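Local coordinates for 2-methyl-3-hydroxypyridine-5-carboxylic acid oxygenase (Mesorhizobium loti, PDB 3ALJ), which uses FAD to catalyse the oxygenation of 2-methyl-3-hydroxypyridine-5-carboxylic acid, probably opening its ring, at residues 80-85 with 199-204; 92-97 with 354-359; 133-138 with 278-283. One frame throughout, in Å; residues are numbered along the deposited sequence. Where two conformers were deposited one is given.

Interaction 1 (80-85 with 199-204); sequences PTYETW and TIDMWN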
loop_
_atom_site.group_PDB
_atom_site.type_symbol
_atom_site.label_atom_id
_atom_site.label_comp_id
_atom_site.label_asym_id
_atom_site.label_seq_id
_atom_site.Cartn_x
_atom_site.Cartn_y
_atom_site.Cartn_z
ATOM N N PRO A 80 2.653 -20.723 -0.608
ATOM C CA PRO A 80 3.856 -21.526 -0.980
ATOM C C PRO A 80 4.498 -21.060 -2.224
ATOM O O PRO A 80 5.677 -21.318 -2.392
ATOM C CB PRO A 80 3.305 -22.906 -1.296
ATOM C CG PRO A 80 1.959 -22.939 -0.628
ATOM C CD PRO A 80 1.396 -21.471 -0.492
ATOM N N THR A 81 3.791 -20.447 -3.173
ATOM C CA THR A 81 4.352 -19.940 -4.376
ATOM C C THR A 81 3.472 -18.795 -4.920
ATOM O O THR A 81 2.274 -18.719 -4.589
ATOM C CB THR A 81 4.493 -21.036 -5.480
ATOM O OG1 THR A 81 5.348 -20.468 -6.527
ATOM C CG2 THR A 81 3.270 -21.579 -5.981
ATOM N N TYR A 82 4.139 -17.915 -5.688
ATOM C CA TYR A 82 3.409 -16.896 -6.496
ATOM C C TYR A 82 3.366 -17.453 -7.922
ATOM O O TYR A 82 4.349 -17.531 -8.631
ATOM C CB TYR A 82 4.191 -15.601 -6.392
ATOM C CG TYR A 82 3.498 -14.413 -6.950
ATOM C CD1 TYR A 82 3.021 -14.399 -8.306
ATOM C CD2 TYR A 82 3.302 -13.265 -6.155
ATOM C CE1 TYR A 82 2.384 -13.211 -8.798
ATOM C CE2 TYR A 82 2.708 -12.107 -6.665
ATOM C CZ TYR A 82 2.257 -12.112 -7.943
ATOM O OH TYR A 82 1.706 -10.949 -8.519
ATOM N N GLU A 83 2.115 -17.903 -8.264
ATOM C CA GLU A 83 1.875 -18.586 -9.552
ATOM C C GLU A 83 1.199 -17.593 -10.559
ATOM O O GLU A 83 0.402 -16.775 -10.130
ATOM C CB GLU A 83 1.055 -19.830 -9.313
ATOM C CG GLU A 83 0.775 -20.613 -10.588
ATOM C CD GLU A 83 0.092 -21.962 -10.316
ATOM O OE1 GLU A 83 -0.469 -22.160 -9.226
ATOM O OE2 GLU A 83 0.006 -22.737 -11.290
ATOM N N THR A 84 1.535 -17.698 -11.825
ATOM C CA THR A 84 0.866 -16.953 -12.879
ATOM C C THR A 84 0.243 -17.886 -13.855
ATOM O O THR A 84 0.935 -18.886 -14.303
ATOM C CB THR A 84 1.912 -16.071 -13.565
ATOM O OG1 THR A 84 2.455 -15.192 -12.582
ATOM C CG2 THR A 84 1.273 -15.126 -14.622
ATOM N N TRP A 85 -1.016 -17.618 -14.223
ATOM C CA TRP A 85 -1.656 -18.328 -15.382
ATOM C C TRP A 85 -1.886 -17.372 -16.533
ATOM O O TRP A 85 -2.233 -16.209 -16.317
ATOM C CB TRP A 85 -3.010 -18.914 -14.981
ATOM C CG TRP A 85 -2.960 -20.021 -13.952
ATOM C CD1 TRP A 85 -1.889 -20.574 -13.346
ATOM C CD2 TRP A 85 -4.180 -20.657 -13.413
ATOM N NE1 TRP A 85 -2.340 -21.560 -12.462
ATOM C CE2 TRP A 85 -3.723 -21.648 -12.483
ATOM C CE3 TRP A 85 -5.573 -20.473 -13.644
ATOM C CZ2 TRP A 85 -4.617 -22.450 -11.745
ATOM C CZ3 TRP A 85 -6.486 -21.315 -12.906
ATOM C CH2 TRP A 85 -5.987 -22.221 -11.959
ATOM N N THR A 199 -0.729 -17.779 -4.268
ATOM C CA THR A 199 -1.151 -16.636 -5.132
ATOM C C THR A 199 -1.227 -17.204 -6.504
ATOM O O THR A 199 -0.326 -17.923 -6.984
ATOM C CB THR A 199 -0.074 -15.537 -5.113
ATOM O OG1 THR A 199 -0.225 -14.808 -3.888
ATOM C CG2 THR A 199 -0.283 -14.614 -6.325
ATOM N N ILE A 200 -2.320 -16.880 -7.202
ATOM C CA ILE A 200 -2.455 -17.229 -8.628
ATOM C C ILE A 200 -2.945 -15.977 -9.346
ATOM O O ILE A 200 -4.092 -15.483 -9.123
ATOM C CB ILE A 200 -3.455 -18.379 -8.865
ATOM C CG1 ILE A 200 -3.164 -19.558 -7.918
ATOM C CG2 ILE A 200 -3.268 -18.846 -10.345
ATOM C CD1 ILE A 200 -4.271 -20.658 -8.019
ATOM N N ASP A 201 -2.116 -15.447 -10.250
ATOM C CA ASP A 201 -2.497 -14.282 -11.083
ATOM C C ASP A 201 -3.012 -14.823 -12.391
ATOM O O ASP A 201 -2.228 -15.334 -13.209
ATOM C CB ASP A 201 -1.259 -13.374 -11.272
ATOM C CG ASP A 201 -1.658 -12.079 -11.879
ATOM O OD1 ASP A 201 -2.889 -11.841 -12.069
ATOM O OD2 ASP A 201 -0.782 -11.237 -12.168
ATOM N N MET A 202 -4.346 -14.809 -12.524
ATOM C CA MET A 202 -5.017 -15.522 -13.615
ATOM C C MET A 202 -5.388 -14.557 -14.725
ATOM O O MET A 202 -6.387 -13.813 -14.676
ATOM C CB MET A 202 -6.311 -16.175 -13.102
ATOM C CG MET A 202 -6.077 -17.062 -11.875
ATOM S SD MET A 202 -7.658 -17.442 -11.116
ATOM C CE MET A 202 -7.245 -18.825 -9.996
ATOM N N TRP A 203 -4.515 -14.494 -15.750
ATOM C CA TRP A 203 -4.714 -13.543 -16.876
ATOM C C TRP A 203 -5.459 -14.189 -18.046
ATOM O O TRP A 203 -5.303 -15.422 -18.360
ATOM C CB TRP A 203 -3.352 -13.202 -17.461
ATOM C CG TRP A 203 -2.556 -12.213 -16.576
ATOM C CD1 TRP A 203 -1.807 -12.493 -15.464
ATOM C CD2 TRP A 203 -2.417 -10.825 -16.827
ATOM N NE1 TRP A 203 -1.205 -11.306 -15.049
ATOM C CE2 TRP A 203 -1.574 -10.270 -15.866
ATOM C CE3 TRP A 203 -2.974 -9.953 -17.783
ATOM C CZ2 TRP A 203 -1.260 -8.897 -15.814
ATOM C CZ3 TRP A 203 -2.649 -8.593 -17.753
ATOM C CH2 TRP A 203 -1.820 -8.078 -16.796
ATOM N N ASN A 204 -6.208 -13.350 -18.773
ATOM C CA ASN A 204 -6.752 -13.735 -20.078
ATOM C C ASN A 204 -6.832 -12.502 -20.926
ATOM O O ASN A 204 -7.208 -11.449 -20.418
ATOM C CB ASN A 204 -8.198 -14.268 -19.956
ATOM C CG ASN A 204 -8.304 -15.489 -19.112
ATOM O OD1 ASN A 204 -8.179 -16.668 -19.611
ATOM N ND2 ASN A 204 -8.595 -15.367 -17.831
HETATM O O HOH W 1 1.590 -11.028 -11.086
#
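Glu-83 and Trp-85 each donate and accept one backbone hydrogen bond with residues 199-203, and Thr-81 O takes a fifth, as in parallel beta strands. Glu-83 gives its N to Thr-199 O (2.8 Å) and takes Asp-201 N on its O; Trp-85 likewise donates to Asp-201 O and accepts from Trp-203 N. The bond from Thr-199 N to Thr-81 O is longer (3.2 Å) and more bent.

On the face bearing Trp-85, the CG2 methyl of Ile-200 sits over the five-membered ring, 3.5 Å from its centroid, a CH-pi contact, while Met-202 runs alongside the six-membered ring in an oblique Met-aromatic contact. The indole NE1 donates to Glu-83 OE2 at 2.9 Å, the oxygen lying in the indole plane but approached from above the carboxylate; Ser-90 OG is a second partner of OE2. With an alanine in place of Trp-85 the indole is gone, so Ile-200 CG2 and the Met-202 chain would probably lose the surface they pack on, and Glu-83 OE2 would be likely to depend on Ser-90.

On the other face, Thr-199 CG2 stands over the centre of the Tyr-82 ring: with OG1 beside the backbone N (chi1 -79°) and bonded to Tyr-54 OH, CG2 falls anti to that N. Asp-201 OD2 takes a water that also meets Tyr-82 OH, a weak bond from Trp-203 NE1, and a salt bridge from Arg-211. Strand 82-86 is flanked by the antiparallel strand 89-94, and strand 199-203 by the antiparallel strand 211-216, placing this pair inside the seven-stranded mixed sheet.

Interaction 2 (92-97 with 354-359); sequences SKETFN and KGNMFT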
loop_
_atom_site.group_PDB
_atom_site.type_symbol
_atom_site.label_atom_id
_atom_site.label_comp_id
_atom_site.label_asym_id
_atom_site.label_seq_id
_atom_site.Cartn_x
_atom_site.Cartn_y
_atom_site.Cartn_z
ATOM N N SER A 92 4.281 -19.728 -14.783
ATOM C CA SER A 92 5.433 -19.595 -13.916
ATOM C C SER A 92 4.970 -19.861 -12.450
ATOM O O SER A 92 3.792 -19.652 -12.092
ATOM C CB SER A 92 6.049 -18.160 -13.976
ATOM O OG SER A 92 5.142 -17.107 -13.628
ATOM N N LYS A 93 5.983 -20.218 -11.621
ATOM C CA LYS A 93 5.858 -20.311 -10.186
ATOM C C LYS A 93 7.092 -19.756 -9.566
ATOM O O LYS A 93 8.232 -20.167 -9.938
ATOM C CB LYS A 93 5.725 -21.836 -9.772
ATOM C CG LYS A 93 4.245 -22.339 -10.054
ATOM C CD LYS A 93 4.167 -23.818 -9.608
ATOM C CE LYS A 93 2.744 -24.272 -9.768
ATOM N NZ LYS A 93 2.658 -25.760 -9.417
ATOM N N GLU A 94 6.866 -18.709 -8.762
ATOM C CA GLU A 94 8.067 -17.940 -8.291
ATOM C C GLU A 94 8.033 -17.881 -6.782
ATOM O O GLU A 94 6.983 -17.643 -6.136
ATOM C CB GLU A 94 7.978 -16.472 -8.850
ATOM C CG GLU A 94 8.138 -16.431 -10.354
ATOM C CD GLU A 94 7.814 -15.049 -10.911
ATOM O OE1 GLU A 94 6.662 -14.780 -11.235
ATOM O OE2 GLU A 94 8.764 -14.263 -11.064
ATOM N N THR A 95 9.220 -18.050 -6.160
ATOM C CA THR A 95 9.347 -17.979 -4.684
ATOM C C THR A 95 10.471 -17.041 -4.284
ATOM O O THR A 95 10.738 -16.908 -3.077
ATOM C CB THR A 95 9.516 -19.366 -4.040
ATOM O OG1 THR A 95 10.719 -19.923 -4.543
ATOM C CG2 THR A 95 8.317 -20.250 -4.280
ATOM N N PHE A 96 11.186 -16.395 -5.207
ATOM C CA PHE A 96 12.071 -15.249 -4.857
ATOM C C PHE A 96 13.242 -15.583 -3.973
ATOM O O PHE A 96 13.678 -14.777 -3.182
ATOM C CB PHE A 96 11.224 -14.121 -4.145
ATOM C CG PHE A 96 9.763 -13.979 -4.689
ATOM C CD1 PHE A 96 9.568 -13.714 -6.043
ATOM C CD2 PHE A 96 8.669 -14.054 -3.863
ATOM C CE1 PHE A 96 8.280 -13.558 -6.568
ATOM C CE2 PHE A 96 7.367 -13.874 -4.356
ATOM C CZ PHE A 96 7.192 -13.623 -5.695
ATOM N N ASN A 97 13.700 -16.827 -4.087
ATOM C CA ASN A 97 14.860 -17.291 -3.296
ATOM C C ASN A 97 14.721 -16.921 -1.823
ATOM O O ASN A 97 15.641 -16.424 -1.182
ATOM C CB ASN A 97 16.162 -16.833 -3.863
ATOM C CG ASN A 97 17.350 -17.725 -3.248
ATOM O OD1 ASN A 97 17.163 -18.954 -2.853
ATOM N ND2 ASN A 97 18.519 -17.091 -3.090
ATOM N N LYS A 354 3.283 -12.398 -18.471
ATOM C CA LYS A 354 4.269 -13.294 -19.073
ATOM C C LYS A 354 4.723 -14.337 -18.047
ATOM O O LYS A 354 5.290 -15.387 -18.435
ATOM C CB LYS A 354 5.486 -12.533 -19.605
ATOM C CG LYS A 354 5.060 -11.590 -20.731
ATOM C CD LYS A 354 6.274 -10.989 -21.364
ATOM C CE LYS A 354 6.917 -9.943 -20.482
ATOM N NZ LYS A 354 8.193 -9.467 -21.219
ATOM N N GLY A 355 4.568 -14.024 -16.755
ATOM C CA GLY A 355 5.170 -14.829 -15.667
ATOM C C GLY A 355 6.711 -14.640 -15.666
ATOM O O GLY A 355 7.366 -14.067 -16.559
ATOM N N ASN A 356 7.288 -15.132 -14.549
ATOM C CA ASN A 356 8.752 -14.981 -14.356
ATOM C C ASN A 356 9.287 -13.573 -14.427
ATOM O O ASN A 356 10.480 -13.329 -14.772
ATOM C CB ASN A 356 9.556 -15.935 -15.307
ATOM C CG ASN A 356 9.418 -17.360 -14.950
ATOM O OD1 ASN A 356 9.506 -17.717 -13.762
ATOM N ND2 ASN A 356 9.080 -18.171 -15.982
ATOM N N MET A 357 8.425 -12.626 -14.083
ATOM C CA MET A 357 8.818 -11.202 -14.123
ATOM C C MET A 357 9.193 -10.534 -12.822
ATOM O O MET A 357 9.569 -9.387 -12.787
ATOM C CB MET A 357 7.777 -10.336 -14.917
ATOM C CG MET A 357 7.537 -10.780 -16.357
ATOM S SD MET A 357 9.029 -10.572 -17.329
ATOM C CE MET A 357 8.997 -8.813 -17.431
ATOM N N PHE A 358 9.231 -11.359 -11.752
ATOM C CA PHE A 358 9.784 -10.793 -10.526
ATOM C C PHE A 358 11.291 -11.044 -10.556
ATOM O O PHE A 358 11.855 -11.926 -9.862
ATOM C CB PHE A 358 9.134 -11.466 -9.291
ATOM C CG PHE A 358 7.758 -10.884 -9.024
ATOM C CD1 PHE A 358 7.658 -9.608 -8.438
ATOM C CD2 PHE A 358 6.611 -11.595 -9.446
ATOM C CE1 PHE A 358 6.358 -9.017 -8.267
ATOM C CE2 PHE A 358 5.332 -10.982 -9.209
ATOM C CZ PHE A 358 5.262 -9.738 -8.683
ATOM N N THR A 359 11.942 -10.291 -11.450
ATOM C CA THR A 359 13.388 -10.389 -11.671
ATOM C C THR A 359 14.097 -9.654 -10.555
ATOM O O THR A 359 13.470 -8.972 -9.683
ATOM C CB THR A 359 13.732 -9.580 -12.963
ATOM O OG1 THR A 359 13.248 -8.207 -12.756
ATOM C CG2 THR A 359 13.018 -10.116 -14.233
HETATM O O HOH W 2 8.493 -20.622 -13.065
HETATM O O HOH W 3 5.879 -12.763 -12.859
HETATM O O HOH W 4 11.138 -14.569 -10.110
#
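Phe-96 turns the edge of its ring toward the face of Phe-358 in an offset edge-to-face pair, the centroids 5.4 Å apart and the planes at 75°. Its CE1 also presses on Phe-358 CB at 3.5 Å. Around the pair stand further aromatics: Tyr-82 meets Phe-358 edge-to-face, Trp-101 does the same to Phe-96, and Trp-56 touches both.

Glu-94 reaches across from the end of its strand to the loop 354-359. Its chain is extended beyond CG, and the carboxylate comes to the edge of the Phe-358 ring. The syn lone pair of OE2 receives Phe-358 N at 3.0 Å, with an N-H...O angle of 152°. A water 2.6 Å from the same OE2 donates to it and to Phe-358 O, so the carboxylate is tied to both backbone polar groups of that residue. OE1 accepts from a second water, which in turn takes the N-H of Met-357. Phe-358 is the centre of an inverse gamma turn, and Glu-94 thus holds the Phe-358 amide directly and the Met-357 amide through a water.

Two residues back along the strand, Ser-92 OG lies between its own backbone N and carbonyl carbon (chi1 58°), which turns it to the backbone of the loop: it is 3.1 Å from Gly-355 CA and receives a weak hydrogen bond from Asn-356 N. A beta carbon on Gly-355 would collide with that hydroxyl, and the positive phi there also suits glycine. Asn-356 packs its amide against Ser-92 CB, and a water donating to its OD1 accepts from Lys-93 N.

The chemistry is that of one buried carboxylate serving backbone N-H groups and waters beside an aromatic cluster, and the donors gathered round it are likely to favour the ionised form.

Interaction 3 (133-138 with 278-283); sequences ADPVGR and WTRGKV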
loop_
_atom_site.group_PDB
_atom_site.type_symbol
_atom_site.label_atom_id
_atom_site.label_comp_id
_atom_site.label_asym_id
_atom_site.label_seq_id
_atom_site.Cartn_x
_atom_site.Cartn_y
_atom_site.Cartn_z
ATOM N N ALA A 133 -1.007 23.797 5.475
ATOM C CA ALA A 133 0.243 23.649 6.248
ATOM C C ALA A 133 1.201 24.778 5.880
ATOM O O ALA A 133 1.164 25.253 4.739
ATOM C CB ALA A 133 0.970 22.248 5.933
ATOM N N ASP A 134 2.111 25.096 6.805
ATOM C CA ASP A 134 3.047 26.187 6.519
ATOM C C ASP A 134 4.415 25.560 6.799
ATOM O O ASP A 134 4.596 24.962 7.886
ATOM C CB ASP A 134 2.772 27.333 7.505
ATOM C CG ASP A 134 3.576 28.565 7.210
ATOM O OD1 ASP A 134 4.779 28.497 6.877
ATOM O OD2 ASP A 134 3.035 29.680 7.262
ATOM N N PRO A 135 5.360 25.677 5.849
ATOM C CA PRO A 135 6.742 25.212 6.081
ATOM C C PRO A 135 7.440 25.700 7.339
ATOM O O PRO A 135 8.375 25.081 7.819
ATOM C CB PRO A 135 7.510 25.787 4.909
ATOM C CG PRO A 135 6.527 25.849 3.766
ATOM C CD PRO A 135 5.159 26.129 4.453
ATOM N N VAL A 136 6.947 26.787 7.946
ATOM C CA VAL A 136 7.631 27.173 9.197
ATOM C C VAL A 136 7.231 26.334 10.374
ATOM O O VAL A 136 7.787 26.454 11.477
ATOM C CB VAL A 136 7.509 28.676 9.635
ATOM C CG1 VAL A 136 7.766 29.577 8.488
ATOM C CG2 VAL A 136 6.186 28.945 10.389
ATOM N N GLY A 137 6.290 25.357 10.172
ATOM C CA GLY A 137 5.911 24.403 11.216
ATOM C C GLY A 137 4.524 24.658 11.791
ATOM O O GLY A 137 4.279 24.633 13.007
ATOM N N ARG A 138 3.562 24.895 10.892
ATOM C CA ARG A 138 2.176 25.115 11.329
ATOM C C ARG A 138 1.213 24.290 10.458
ATOM O O ARG A 138 1.445 24.014 9.281
ATOM C CB ARG A 138 1.773 26.615 11.272
ATOM C CG ARG A 138 2.559 27.413 12.364
ATOM C CD ARG A 138 1.840 28.692 12.820
ATOM N NE ARG A 138 1.616 29.556 11.676
ATOM C CZ ARG A 138 2.422 30.565 11.348
ATOM N NH1 ARG A 138 3.502 30.864 12.103
ATOM N NH2 ARG A 138 2.143 31.287 10.262
ATOM N N TRP A 278 9.853 16.502 -2.034
ATOM C CA TRP A 278 8.948 15.939 -0.955
ATOM C C TRP A 278 8.954 16.733 0.300
ATOM O O TRP A 278 8.301 16.392 1.264
ATOM C CB TRP A 278 9.400 14.495 -0.608
ATOM C CG TRP A 278 9.216 13.513 -1.724
ATOM C CD1 TRP A 278 8.627 13.686 -2.974
ATOM C CD2 TRP A 278 9.635 12.159 -1.682
ATOM N NE1 TRP A 278 8.660 12.479 -3.715
ATOM C CE2 TRP A 278 9.273 11.551 -2.904
ATOM C CE3 TRP A 278 10.247 11.387 -0.709
ATOM C CZ2 TRP A 278 9.494 10.179 -3.142
ATOM C CZ3 TRP A 278 10.516 10.047 -0.955
ATOM C CH2 TRP A 278 10.127 9.462 -2.145
ATOM N N THR A 279 9.671 17.888 0.298
ATOM C CA THR A 279 9.896 18.623 1.577
ATOM C C THR A 279 9.771 20.116 1.321
ATOM O O THR A 279 9.998 20.605 0.198
ATOM C CB THR A 279 11.323 18.390 2.126
ATOM O OG1 THR A 279 12.285 18.943 1.208
ATOM C CG2 THR A 279 11.564 16.869 2.302
ATOM N N ARG A 280 9.386 20.787 2.392
ATOM C CA ARG A 280 9.450 22.278 2.343
ATOM C C ARG A 280 9.565 22.721 3.784
ATOM O O ARG A 280 8.663 22.584 4.558
ATOM C CB ARG A 280 8.243 22.855 1.590
ATOM C CG ARG A 280 8.488 24.318 1.192
ATOM C CD ARG A 280 9.192 24.295 -0.141
ATOM N NE ARG A 280 8.487 23.508 -1.148
ATOM C CZ ARG A 280 7.513 23.956 -1.922
ATOM N NH1 ARG A 280 7.022 23.123 -2.846
ATOM N NH2 ARG A 280 7.050 25.190 -1.830
ATOM N N GLY A 281 10.733 23.278 4.127
ATOM C CA GLY A 281 10.902 23.645 5.513
ATOM C C GLY A 281 10.738 22.459 6.467
ATOM O O GLY A 281 11.539 21.471 6.381
ATOM N N LYS A 282 9.839 22.584 7.426
ATOM C CA LYS A 282 9.599 21.544 8.414
ATOM C C LYS A 282 8.480 20.559 7.958
ATOM O O LYS A 282 8.109 19.765 8.785
ATOM C CB LYS A 282 9.223 22.122 9.753
ATOM C CG LYS A 282 10.394 23.023 10.387
ATOM C CD LYS A 282 9.782 23.787 11.623
ATOM C CE LYS A 282 10.514 25.102 12.051
ATOM N NZ LYS A 282 11.846 24.652 12.318
ATOM N N VAL A 283 8.073 20.661 6.698
ATOM C CA VAL A 283 6.999 19.749 6.168
ATOM C C VAL A 283 7.644 18.670 5.310
ATOM O O VAL A 283 8.403 18.918 4.391
ATOM C CB VAL A 283 6.058 20.572 5.287
ATOM C CG1 VAL A 283 5.034 19.620 4.604
ATOM C CG2 VAL A 283 5.275 21.623 6.186
#
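Pro-135 packs closely against the turn at 280-283: its CG is 3.6 Å from Arg-280 CG, the two side chains lying side by side, and its CB meets Arg-280 O at 3.4 Å. From the same proline, O accepts Lys-282 N in a nearly straight bond of 2.9 Å, in the carbonyl plane on a lone pair. The Lys-282 side chain runs on over Val-136 O, its CE 3.1 Å from that oxygen. Val-283 CG2 packs near Asp-134 O and Pro-135 CA, with helix 161-166 covering it and Ala-133.

Two turns meet here. Residues 280-283 form a type II' beta turn, with Gly-281 at positive phi, where a beta carbon would run into Pro-135 O. In 133-138, Asp-134 OD1 accepts Val-136 N at 3.0 Å, an Asx turn, and Gly-137 and Arg-138 both face Asp-134 in a G1 beta bulge between strands 130-134 and 138-141.

Toward solvent the contact thins out. Val-136, exposed, has its CB directed away from the turn. Lys-282 bends at chi4 (-58°) and ends in a salt bridge to Glu-322, while Arg-280 NH1 hydrogen-bonds Gly-167 O and its guanidinium makes a cation-pi contact with Phe-168.

Overall arrangement
From the N terminus the chain first lays down 80-85, then, by way of the turn into strand 89-94, 92-97, and later 133-138. Interaction 1 closes its loop at 199-204, interaction 3 at 278-283 and interaction 2 at 354-359. Interaction 1 therefore crosses both others, whereas interaction 3 falls wholly within the span of interaction 2. The first two are neighbours, their centres 10 Å apart: Tyr-82 O and Glu-94 N probably hydrogen-bond between adjacent strands of the seven-stranded sheet, and the loop after helix 321-349 packs on the face of that sheet beside its outermost strand 89-94. Interaction 3 lies about 44 Å from interaction 1, centre to centre, joining the three-stranded sheet to the end of the six-stranded one.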